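Local structure of luciferase-like monooxygenase (7BIP) at residues Asp33-Glu44 and Thr68-Leu79. The protein is probably a luciferase-like monooxygenase that adds oxygen during the biosynthesis of the aromatic polyketide rishirilide. Residues are numbered along the deposited sequence; the frame is centred on the assembly and turned at random.
Sequences DELGFHHVKTVE and TRRVRLVTGAVL. With EDO (1,2-ethanediol), chain F.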
loop_
_atom_site.group_PDB
_atom_site.type_symbol
_atom_site.label_atom_id
_atom_site.label_comp_id
_atom_site.label_asym_id
_atom_site.label_seq_id
_atom_site.Cartn_x
_atom_site.Cartn_y
_atom_site.Cartn_z
ATOM N N ASP A 33 15.495 -11.652 -5.369
ATOM C CA ASP A 33 14.777 -12.879 -5.712
ATOM C C ASP A 33 15.650 -13.821 -6.540
ATOM O O ASP A 33 15.806 -15.002 -6.210
ATOM C CB ASP A 33 13.504 -12.497 -6.473
ATOM C CG ASP A 33 12.388 -13.517 -6.337
ATOM O OD1 ASP A 33 12.236 -14.097 -5.248
ATOM O OD2 ASP A 33 11.645 -13.702 -7.325
ATOM N N GLU A 34 16.243 -13.303 -7.613
ATOM C CA GLU A 34 16.987 -14.142 -8.549
ATOM C C GLU A 34 18.234 -14.730 -7.905
ATOM O O GLU A 34 18.571 -15.894 -8.145
ATOM C CB GLU A 34 17.373 -13.328 -9.781
ATOM C CG GLU A 34 16.189 -12.791 -10.580
ATOM C CD GLU A 34 16.583 -11.666 -11.532
ATOM O OE1 GLU A 34 17.799 -11.404 -11.684
ATOM O OE2 GLU A 34 15.675 -11.051 -12.134
ATOM N N LEU A 35 18.926 -13.940 -7.077
ATOM C CA LEU A 35 20.217 -14.351 -6.534
ATOM C C LEU A 35 20.098 -15.207 -5.282
ATOM O O LEU A 35 21.118 -15.732 -4.826
ATOM C CB LEU A 35 21.085 -13.122 -6.226
ATOM C CG LEU A 35 21.546 -12.283 -7.423
ATOM C CD1 LEU A 35 22.332 -11.065 -6.951
ATOM C CD2 LEU A 35 22.390 -13.135 -8.369
ATOM N N GLY A 36 18.904 -15.363 -4.717
ATOM C CA GLY A 36 18.725 -16.250 -3.583
ATOM C C GLY A 36 18.822 -15.600 -2.223
ATOM O O GLY A 36 19.051 -16.304 -1.234
ATOM N N PHE A 37 18.668 -14.283 -2.141
ATOM C CA PHE A 37 18.624 -13.608 -0.855
ATOM C C PHE A 37 17.354 -13.979 -0.091
ATOM O O PHE A 37 16.363 -14.452 -0.660
ATOM C CB PHE A 37 18.715 -12.093 -1.051
ATOM C CG PHE A 37 20.102 -11.619 -1.404
ATOM C CD1 PHE A 37 21.000 -11.282 -0.405
ATOM C CD2 PHE A 37 20.516 -11.544 -2.733
ATOM C CE1 PHE A 37 22.285 -10.856 -0.709
ATOM C CE2 PHE A 37 21.817 -11.107 -3.047
ATOM C CZ PHE A 37 22.694 -10.768 -2.026
ATOM N N HIS A 38 17.402 -13.771 1.226
ATOM C CA HIS A 38 16.330 -14.239 2.105
ATOM C C HIS A 38 15.109 -13.318 2.073
ATOM O O HIS A 38 13.970 -13.799 2.121
ATOM C CB HIS A 38 16.874 -14.370 3.533
ATOM C CG HIS A 38 15.830 -14.686 4.560
ATOM N ND1 HIS A 38 15.344 -13.743 5.440
ATOM C CD2 HIS A 38 15.187 -15.841 4.850
ATOM C CE1 HIS A 38 14.445 -14.304 6.230
ATOM N NE2 HIS A 38 14.329 -15.575 5.890
ATOM N N HIS A 39 15.313 -12.006 1.995
ATOM C CA HIS A 39 14.196 -11.073 2.128
ATOM C C HIS A 39 14.535 -9.743 1.465
ATOM O O HIS A 39 15.685 -9.475 1.109
ATOM C CB HIS A 39 13.837 -10.847 3.602
ATOM C CG HIS A 39 14.908 -10.146 4.378
ATOM N ND1 HIS A 39 15.768 -10.814 5.220
ATOM C CD2 HIS A 39 15.252 -8.836 4.448
ATOM C CE1 HIS A 39 16.602 -9.949 5.772
ATOM N NE2 HIS A 39 16.310 -8.742 5.320
ATOM N N VAL A 40 13.497 -8.917 1.312
ATOM C CA VAL A 40 13.593 -7.506 0.946
ATOM C C VAL A 40 12.898 -6.708 2.046
ATOM O O VAL A 40 11.740 -6.989 2.385
ATOM C CB VAL A 40 12.934 -7.219 -0.421
ATOM C CG1 VAL A 40 12.936 -5.723 -0.712
ATOM C CG2 VAL A 40 13.659 -7.983 -1.545
ATOM N N LYS A 41 13.598 -5.727 2.606
ATOM C CA LYS A 41 13.088 -4.919 3.708
ATOM C C LYS A 41 13.022 -3.460 3.266
ATOM O O LYS A 41 13.811 -3.025 2.430
ATOM C CB LYS A 41 14.009 -5.069 4.944
ATOM C CG LYS A 41 13.667 -4.192 6.148
ATOM C CD LYS A 41 14.597 -4.523 7.321
ATOM C CE LYS A 41 14.261 -5.869 7.951
ATOM N NZ LYS A 41 15.372 -6.275 8.889
ATOM N N THR A 42 12.065 -2.702 3.798
ATOM C CA THR A 42 12.135 -1.253 3.673
ATOM C C THR A 42 11.498 -0.624 4.904
ATOM O O THR A 42 11.023 -1.320 5.807
ATOM C CB THR A 42 11.497 -0.758 2.364
ATOM O OG1 THR A 42 11.910 0.597 2.133
ATOM C CG2 THR A 42 9.973 -0.811 2.436
ATOM N N VAL A 43 11.464 0.711 4.918
ATOM C CA VAL A 43 11.269 1.483 6.138
ATOM C C VAL A 43 10.039 2.384 6.008
ATOM O O VAL A 43 9.422 2.486 4.950
ATOM C CB VAL A 43 12.510 2.330 6.465
ATOM C CG1 VAL A 43 13.753 1.468 6.361
ATOM C CG2 VAL A 43 12.591 3.509 5.503
ATOM N N GLU A 44 9.688 3.042 7.117
ATOM C CA GLU A 44 8.638 4.064 7.140
ATOM C C GLU A 44 9.217 5.346 7.723
ATOM O O GLU A 44 9.663 5.356 8.876
ATOM C CB GLU A 44 7.429 3.625 7.975
ATOM C CG GLU A 44 6.295 4.661 7.984
ATOM C CD GLU A 44 5.077 4.209 8.767
ATOM O OE1 GLU A 44 5.018 3.019 9.143
ATOM O OE2 GLU A 44 4.176 5.048 9.015
ATOM N N THR A 68 8.182 -10.647 -7.466
ATOM C CA THR A 68 9.059 -11.698 -6.968
ATOM C C THR A 68 8.255 -12.952 -6.646
ATOM O O THR A 68 7.022 -12.938 -6.580
ATOM C CB THR A 68 9.828 -11.234 -5.721
ATOM O OG1 THR A 68 8.894 -10.784 -4.728
ATOM C CG2 THR A 68 10.791 -10.069 -6.060
ATOM N N ARG A 69 8.972 -14.060 -6.441
ATOM C CA ARG A 69 8.315 -15.316 -6.118
ATOM C C ARG A 69 8.753 -15.945 -4.803
ATOM O O ARG A 69 7.941 -16.633 -4.180
ATOM C CB ARG A 69 8.534 -16.336 -7.247
ATOM C CG ARG A 69 7.863 -15.957 -8.561
ATOM C CD ARG A 69 8.275 -16.890 -9.692
ATOM N NE ARG A 69 8.714 -16.155 -10.875
ATOM C CZ ARG A 69 9.460 -16.672 -11.846
ATOM N NH1 ARG A 69 9.812 -15.924 -12.884
ATOM N NH2 ARG A 69 9.857 -17.937 -11.778
ATOM N N ARG A 70 9.998 -15.743 -4.358
ATOM C CA ARG A 70 10.442 -16.504 -3.187
ATOM C C ARG A 70 10.986 -15.646 -2.049
ATOM O O ARG A 70 10.893 -16.038 -0.878
ATOM C CB ARG A 70 11.490 -17.541 -3.599
ATOM C CG ARG A 70 12.739 -16.970 -4.215
ATOM C CD ARG A 70 13.793 -18.054 -4.376
ATOM N NE ARG A 70 14.979 -17.569 -5.074
ATOM C CZ ARG A 70 15.890 -18.363 -5.629
ATOM N NH1 ARG A 70 15.746 -19.683 -5.561
ATOM N NH2 ARG A 70 16.945 -17.842 -6.247
ATOM N N VAL A 71 11.559 -14.485 -2.369
ATOM C CA VAL A 71 12.104 -13.614 -1.338
ATOM C C VAL A 71 11.001 -13.204 -0.354
ATOM O O VAL A 71 9.859 -12.929 -0.743
ATOM C CB VAL A 71 12.770 -12.412 -2.038
ATOM C CG1 VAL A 71 11.733 -11.406 -2.566
ATOM C CG2 VAL A 71 13.807 -11.769 -1.188
ATOM N N ARG A 72 11.328 -13.175 0.934
ATOM C CA ARG A 72 10.345 -12.669 1.886
ATOM C C ARG A 72 10.296 -11.139 1.842
ATOM O O ARG A 72 11.204 -10.477 1.339
ATOM C CB ARG A 72 10.660 -13.168 3.298
ATOM C CG ARG A 72 10.618 -14.710 3.404
ATOM C CD ARG A 72 10.558 -15.196 4.857
ATOM N NE ARG A 72 9.289 -14.866 5.516
ATOM C CZ ARG A 72 8.142 -15.519 5.334
ATOM N NH1 ARG A 72 8.077 -16.551 4.504
ATOM N NH2 ARG A 72 7.051 -15.124 5.984
ATOM N N LEU A 73 9.195 -10.582 2.350
ATOM C CA LEU A 73 8.993 -9.135 2.411
ATOM C C LEU A 73 8.898 -8.731 3.874
ATOM O O LEU A 73 8.105 -9.305 4.620
ATOM C CB LEU A 73 7.708 -8.719 1.669
ATOM C CG LEU A 73 7.591 -8.940 0.159
ATOM C CD1 LEU A 73 8.868 -8.540 -0.598
ATOM C CD2 LEU A 73 7.239 -10.379 -0.138
ATOM N N VAL A 74 9.696 -7.747 4.297
ATOM C CA VAL A 74 9.776 -7.406 5.716
ATOM C C VAL A 74 9.624 -5.905 5.917
ATOM O O VAL A 74 10.341 -5.114 5.295
ATOM C CB VAL A 74 11.100 -7.885 6.343
ATOM C CG1 VAL A 74 11.060 -7.695 7.871
ATOM C CG2 VAL A 74 11.380 -9.338 5.974
ATOM N N THR A 75 8.722 -5.507 6.816
ATOM C CA THR A 75 8.678 -4.106 7.225
ATOM C C THR A 75 9.737 -3.861 8.297
ATOM O O THR A 75 9.820 -4.596 9.285
ATOM C CB THR A 75 7.288 -3.700 7.736
ATOM O OG1 THR A 75 6.868 -4.534 8.826
ATOM C CG2 THR A 75 6.260 -3.798 6.616
ATOM N N GLY A 76 10.577 -2.855 8.073
ATOM C CA GLY A 76 11.586 -2.475 9.041
ATOM C C GLY A 76 11.664 -0.964 9.193
ATOM O O GLY A 76 12.648 -0.352 8.765
ATOM N N ALA A 77 10.658 -0.336 9.801
ATOM C CA ALA A 77 9.540 -0.997 10.478
ATOM C C ALA A 77 8.295 -0.128 10.347
ATOM O O ALA A 77 8.423 1.092 10.191
ATOM C CB ALA A 77 9.872 -1.224 11.947
ATOM N N VAL A 78 7.095 -0.726 10.386
ATOM C CA VAL A 78 5.898 0.105 10.430
ATOM C C VAL A 78 5.859 0.842 11.765
ATOM O O VAL A 78 6.392 0.373 12.785
ATOM C CB VAL A 78 4.606 -0.707 10.208
ATOM C CG1 VAL A 78 4.587 -1.312 8.801
ATOM C CG2 VAL A 78 4.453 -1.775 11.279
ATOM N N LEU A 79 5.250 2.028 11.758
ATOM C CA LEU A 79 5.190 2.870 12.952
ATOM C C LEU A 79 3.759 2.925 13.475
ATOM O O LEU A 79 2.969 3.785 13.061
ATOM C CB LEU A 79 5.717 4.279 12.654
ATOM C CG LEU A 79 7.142 4.359 12.083
ATOM C CD1 LEU A 79 7.501 5.816 11.777
ATOM C CD2 LEU A 79 8.156 3.755 13.051
HETATM C C1 EDO F . 5.089 -12.784 -10.989
HETATM O O1 EDO F . 4.325 -13.979 -10.797
HETATM C C2 EDO F . 6.356 -12.876 -10.152
HETATM O O2 EDO F . 7.472 -13.064 -11.024
HETATM O O HOH W 1 2.192 4.517 10.480
HETATM O O HOH W 2 10.450 3.068 10.060
#
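His39 and Arg72 begin the parallel pairing of strands 39-42 and 72-75, the two strands of a beta-alpha-beta unit connected by helix 57-67 and neighbours in the parallel barrel of this TIM-barrel family. Their backbones interlock as parallel strands do: Arg72 N reaches His38 O, Arg72 O takes Val40 N at 2.8 Å, Val40 O takes Val74 N, and a weak bond joins Thr42 N to Val74 O. Gly76 N then donates to Thr42 O at 2.8 Å, just before the cis peptide that leads into Ala77.

Ahead of the strands in both segments, the carboxylate of Asp33, near the end of helix 18-35, gathers three backbone amides. Asp33 OD1 accepts Arg70 N through its syn lone pair and Val71 N, at 3.0 Å, nearly along its C-O bond; Asp33 OD2 takes Arg69 N at 2.8 Å. CG lies anti to the backbone N (chi1 -153°), which swings the carboxylate across to this turn. Arg70 returns the grip, its NE and NH2 both donating, in the guanidinium plane, to Asp33 O, with NE at 2.9 Å. With an alanine here the amides of Arg69, Arg70 and Val71 are likely to lose the carboxylate they share, and their turn would probably be tied less firmly to the helix.

Van der Waals contacts accompany the bonds. Val71 CG2 presses on the backbone of His39 and touches Val40 CG2, while on the face carrying His39, Lys41 and Val74, Val74 packs CG2 against His39 CB and CG1 against Lys41 CE. The amine of Lys41 continues to Ser322.

At the far end Glu44 is fully extended; its OE2 hydrogen-bonds the hydroxyl of Tyr46, and Glu44 OE1 receives Leu79 N at 2.8 Å from above the carboxylate plane.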